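Uncharacterized protein (Singapore grouper iridovirus, PDB 3RJ2) is a viral protein that binds histone H3, probably to act on host chromatin during infection. Local coordinates at residues W32-K37 with A95-A100; V59-A64 with G84-P89. All coordinates share one frame; numbering follows the deposited sequence.

Contact 1 (W32-K37 with A95-A100); sequences WIWTYK and ARIHAA
Trp32 meets Ala99 because its first torsion (50°) places CG between the backbone N and the carbonyl carbon and swings the indole over Ala99. Ala99 CB then sits on one face of the indole, 3.5 Å from the centroid of the Trp32 six-membered ring and almost on its normal, a CH-pi contact. Arg96 leaves its strand extended and bends at chi3 (-67°), which turns NE and NH2 to Thr35 OG1, although the exact place of that oxygen is doubtful.

Ile97 touches both indoles: its CG2 lies 3.8 Å from Trp32 CZ3, and its CG1 is 3.8 Å from Trp34 CE3. On the opposite face from Trp34 and Ile97, Ile33 CG2 lies over the His98 ring. Antiparallel backbone bonds join the strands, with Tyr36 N to Ala95 O at 2.8 Å and Ala95 N to Tyr36 O at 2.9 Å. A water bridges Trp32 O and Ala99 O.

Arg96 NH1 also bonds to the carbonyls of Thr134 and Ala137, and His98 NE2 to Thr134 OG1. Thus the face with Trp34 and Ile97 is largely apolar, while on the other Arg96 and His98, with Ile33 beside them, tie the sheet to the C-terminal region.

Contact 2 (V59-A64 with G84-P89); sequences VTFFNA and GSLAVP
The Phe61 side chain is the main bump of this contact, and the extended run from Leu86 to Pro89, where the strand gives way to a loop, supplies the hollow that receives it. No hydrogen bond joins 59-64 to 84-89; the fit is one of shape. With CG beside the backbone N and anti to the carbonyl carbon (chi1 -61°), the Phe61 ring reaches out of its strand and across the gap.

Pro89 forms one wall. Its CD lies over a face of the ring, displaced toward the rim, 3.7 Å from the Phe61 ring centroid, and approaches Phe61 CD1 to 3.4 Å. The pyrrolidine stands roughly at right angles to the phenylalanine side chain, so a ring methylene, not a flat surface, does the touching. The same face of the aromatic ring is also approached by the backbone of Val88, whose two methyls both lie on that side of the ring plane, near its far end: CG1 is 4.0 Å from Phe61 CE2, and CG2 lies near CZ. Leu86 closes the edge, its CD1 lying near the ring plane at 4.1 Å from Phe61 CE1.

That same Leu86 methyl has a second role. Val59 points across from its own strand and meets it tip to tip, with Val59 CG1 3.8 Å from Leu86 CD1, so one leucine methyl touches both side chains. Phe38 packs on both Phe61 and Val88, and Leu45 on both Val59 and Val88, extending the apolar layer around the contact.

The two strand axes stay 10.2 Å apart and run in nearly the same direction, crossing at -23°. Such spacing, a small negative twist and interdigitating side chains between two separate sheets are characteristic of the aligned, face-to-face packing of a beta-sandwich.

The two contacts do different jobs in the fold: contact 1 joins neighbouring strands within the mixed sheet, whereas contact 2 joins that sheet to the four-stranded antiparallel one. Their centres are 11 Å apart, and strand 94-98 lies beside strand 56-62, so they adjoin directly. Arg96 O probably accepts a hydrogen bond from Thr60 N at 2.9 Å, Ala95 CB packs 4.0 Å from Phe61 CE2, and Arg96 CB lies 3.7 Å from Phe62 CE2. Along the chain, strand 81-87 leads into strand 94-98. Contact 1 sits near the middle of the protein and contact 2 farther out; neither contains a bound ligand.

Contact 1 (W32-K37 with A95-A100)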
# COMPACT_ATOMS: atom_id res chain seq x y z
N TRP A 32 -4.12 -3.69 7.43
CA TRP A 32 -2.92 -2.91 7.70
C TRP A 32 -2.75 -1.77 6.71
O TRP A 32 -3.45 -1.69 5.70
CB TRP A 32 -1.66 -3.80 7.77
CG TRP A 32 -1.48 -4.76 6.63
CD1 TRP A 32 -1.68 -6.12 6.66
CD2 TRP A 32 -1.02 -4.45 5.30
NE1 TRP A 32 -1.40 -6.67 5.43
CE2 TRP A 32 -1.00 -5.67 4.58
CE3 TRP A 32 -0.65 -3.27 4.65
CZ2 TRP A 32 -0.62 -5.74 3.23
CZ3 TRP A 32 -0.27 -3.34 3.30
CH2 TRP A 32 -0.25 -4.57 2.61
N ILE A 33 -1.83 -0.86 7.04
CA ILE A 33 -1.43 0.24 6.16
C ILE A 33 0.08 0.14 6.07
O ILE A 33 0.75 -0.18 7.05
CB ILE A 33 -1.87 1.61 6.71
CG1 ILE A 33 -3.39 1.68 6.85
CG2 ILE A 33 -1.38 2.75 5.81
CD1 ILE A 33 -3.89 2.90 7.61
N TRP A 34 0.59 0.38 4.87
CA TRP A 34 2.01 0.32 4.62
C TRP A 34 2.47 1.60 3.93
O TRP A 34 1.85 2.05 2.97
CB TRP A 34 2.30 -0.91 3.76
CG TRP A 34 3.70 -1.08 3.30
CD1 TRP A 34 4.74 -1.62 4.02
CD2 TRP A 34 4.22 -0.77 2.00
NE1 TRP A 34 5.89 -1.63 3.24
CE2 TRP A 34 5.59 -1.13 2.00
CE3 TRP A 34 3.67 -0.20 0.84
CZ2 TRP A 34 6.41 -0.95 0.86
CZ3 TRP A 34 4.49 -0.02 -0.29
CH2 TRP A 34 5.84 -0.41 -0.27
N THR A 35 3.54 2.18 4.46
CA THR A 35 4.17 3.39 3.91
C THR A 35 5.63 3.14 3.52
O THR A 35 6.40 2.58 4.29
CB THR A 35 4.12 4.55 4.93
OG1 THR A 35 2.76 4.77 5.32
CG2 THR A 35 4.66 5.85 4.30
N TYR A 36 6.02 3.59 2.33
CA TYR A 36 7.37 3.38 1.84
C TYR A 36 7.91 4.67 1.26
O TYR A 36 7.36 5.20 0.29
CB TYR A 36 7.38 2.28 0.78
CG TYR A 36 8.69 1.97 0.09
CD1 TYR A 36 9.91 1.95 0.78
CD2 TYR A 36 8.71 1.63 -1.26
CE1 TYR A 36 11.11 1.63 0.14
CE2 TYR A 36 9.90 1.32 -1.91
CZ TYR A 36 11.09 1.31 -1.21
OH TYR A 36 12.25 0.99 -1.88
N LYS A 37 8.98 5.18 1.86
CA LYS A 37 9.71 6.33 1.33
C LYS A 37 10.70 5.80 0.30
O LYS A 37 11.50 4.94 0.62
CB LYS A 37 10.46 7.05 2.45
CG LYS A 37 11.05 8.39 2.01
CD LYS A 37 11.90 9.01 3.11
CE LYS A 37 12.70 10.18 2.55
NZ LYS A 37 13.23 11.06 3.65
N ALA A 95 5.08 5.70 -1.38
CA ALA A 95 3.93 4.87 -1.69
C ALA A 95 3.27 4.44 -0.39
O ALA A 95 3.92 4.32 0.64
CB ALA A 95 4.35 3.64 -2.51
N ARG A 96 1.96 4.24 -0.44
CA ARG A 96 1.22 3.70 0.67
C ARG A 96 0.23 2.69 0.11
O ARG A 96 -0.33 2.88 -0.98
CB ARG A 96 0.52 4.83 1.45
CG ARG A 96 -0.40 4.39 2.59
CD ARG A 96 -0.75 5.54 3.51
NE ARG A 96 0.43 6.02 4.24
CZ ARG A 96 0.56 7.24 4.75
NH1 ARG A 96 -0.40 8.16 4.61
NH2 ARG A 96 1.67 7.55 5.41
N ILE A 97 0.06 1.59 0.83
CA ILE A 97 -1.00 0.64 0.53
C ILE A 97 -1.94 0.60 1.72
O ILE A 97 -1.49 0.42 2.86
CB ILE A 97 -0.42 -0.77 0.21
CG1 ILE A 97 0.44 -0.71 -1.06
CG2 ILE A 97 -1.53 -1.80 0.09
CD1 ILE A 97 1.18 -2.01 -1.44
N HIS A 98 -3.24 0.83 1.49
CA HIS A 98 -4.26 0.49 2.47
C HIS A 98 -4.80 -0.86 2.04
O HIS A 98 -5.51 -0.94 1.02
CB HIS A 98 -5.41 1.52 2.50
CG HIS A 98 -5.03 2.87 3.05
ND1 HIS A 98 -4.24 3.76 2.37
CD2 HIS A 98 -5.35 3.47 4.22
CE1 HIS A 98 -4.07 4.85 3.10
NE2 HIS A 98 -4.75 4.70 4.22
N ALA A 99 -4.47 -1.91 2.79
CA ALA A 99 -4.95 -3.27 2.52
C ALA A 99 -6.36 -3.52 3.05
O ALA A 99 -6.70 -3.16 4.17
CB ALA A 99 -3.99 -4.27 3.13
N ALA A 100 -7.19 -4.17 2.22
CA ALA A 100 -8.61 -4.39 2.48
C ALA A 100 -9.27 -3.10 2.92
O ALA A 100 -9.86 -3.02 4.00
CB ALA A 100 -8.83 -5.50 3.51
O HOH W 1 -6.42 -0.70 5.46

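Contact 2 (V59-A64 with G84-P89)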
# COMPACT_ATOMS: atom_id res chain seq x y z
N VAL A 59 -3.66 1.87 -3.39
CA VAL A 59 -2.27 2.27 -3.57
C VAL A 59 -2.25 3.77 -3.88
O VAL A 59 -2.84 4.22 -4.86
CB VAL A 59 -1.60 1.52 -4.75
CG1 VAL A 59 -0.12 1.87 -4.81
CG2 VAL A 59 -1.79 0.03 -4.61
N THR A 60 -1.55 4.52 -3.03
CA THR A 60 -1.53 5.97 -3.12
C THR A 60 -0.07 6.38 -3.25
O THR A 60 0.83 5.72 -2.67
CB THR A 60 -2.16 6.62 -1.85
OG1 THR A 60 -3.43 6.00 -1.57
CG2 THR A 60 -2.38 8.11 -2.02
N PHE A 61 0.16 7.41 -4.05
CA PHE A 61 1.47 8.04 -4.15
C PHE A 61 1.40 9.49 -3.66
O PHE A 61 0.40 10.19 -3.88
CB PHE A 61 1.97 8.01 -5.60
CG PHE A 61 2.14 6.63 -6.15
CD1 PHE A 61 1.20 6.10 -7.01
CD2 PHE A 61 3.22 5.84 -5.76
CE1 PHE A 61 1.35 4.80 -7.52
CE2 PHE A 61 3.37 4.55 -6.25
CZ PHE A 61 2.44 4.03 -7.13
N PHE A 62 2.48 9.90 -3.01
CA PHE A 62 2.63 11.24 -2.47
C PHE A 62 3.96 11.82 -2.98
O PHE A 62 4.92 11.06 -3.23
CB PHE A 62 2.64 11.22 -0.94
CG PHE A 62 1.50 10.47 -0.33
CD1 PHE A 62 0.25 11.09 -0.16
CD2 PHE A 62 1.65 9.14 0.07
CE1 PHE A 62 -0.81 10.40 0.39
CE2 PHE A 62 0.57 8.45 0.62
CZ PHE A 62 -0.65 9.08 0.79
N ASN A 63 4.02 13.14 -3.13
CA ASN A 63 5.25 13.81 -3.56
C ASN A 63 6.26 14.01 -2.43
O ASN A 63 6.04 13.53 -1.31
CB ASN A 63 4.95 15.11 -4.33
CG ASN A 63 4.38 16.21 -3.45
OD1 ASN A 63 4.54 16.23 -2.23
ND2 ASN A 63 3.71 17.16 -4.08
N ALA A 64 7.37 14.70 -2.71
CA ALA A 64 8.46 14.82 -1.75
C ALA A 64 8.10 15.63 -0.51
O ALA A 64 8.75 15.52 0.53
CB ALA A 64 9.71 15.41 -2.43
N GLY A 84 -0.57 -7.66 -11.15
CA GLY A 84 -0.63 -6.63 -12.14
C GLY A 84 0.46 -5.63 -11.93
O GLY A 84 1.37 -5.83 -11.13
N SER A 85 0.39 -4.53 -12.66
CA SER A 85 1.37 -3.49 -12.49
C SER A 85 0.72 -2.14 -12.59
O SER A 85 -0.39 -2.01 -13.11
CB SER A 85 2.54 -3.65 -13.47
OG SER A 85 2.09 -3.52 -14.79
N LEU A 86 1.43 -1.15 -12.07
CA LEU A 86 0.98 0.22 -11.91
C LEU A 86 2.11 1.17 -12.27
O LEU A 86 3.25 0.97 -11.82
CB LEU A 86 0.68 0.48 -10.43
CG LEU A 86 -0.72 0.64 -9.88
CD1 LEU A 86 -0.51 1.35 -8.56
CD2 LEU A 86 -1.61 1.48 -10.83
N ALA A 87 1.78 2.23 -13.00
CA ALA A 87 2.75 3.27 -13.27
C ALA A 87 2.97 4.09 -12.00
O ALA A 87 2.04 4.38 -11.28
CB ALA A 87 2.28 4.15 -14.42
N VAL A 88 4.23 4.42 -11.72
CA VAL A 88 4.58 5.30 -10.61
C VAL A 88 4.74 6.73 -11.17
O VAL A 88 5.48 6.94 -12.13
CB VAL A 88 5.90 4.81 -9.91
CG1 VAL A 88 6.27 5.71 -8.76
CG2 VAL A 88 5.76 3.35 -9.43
N PRO A 89 4.01 7.71 -10.60
CA PRO A 89 4.09 9.10 -11.06
C PRO A 89 5.52 9.65 -11.01
O PRO A 89 6.30 9.28 -10.12
CB PRO A 89 3.22 9.86 -10.05
CG PRO A 89 2.28 8.86 -9.49
CD PRO A 89 3.01 7.54 -9.52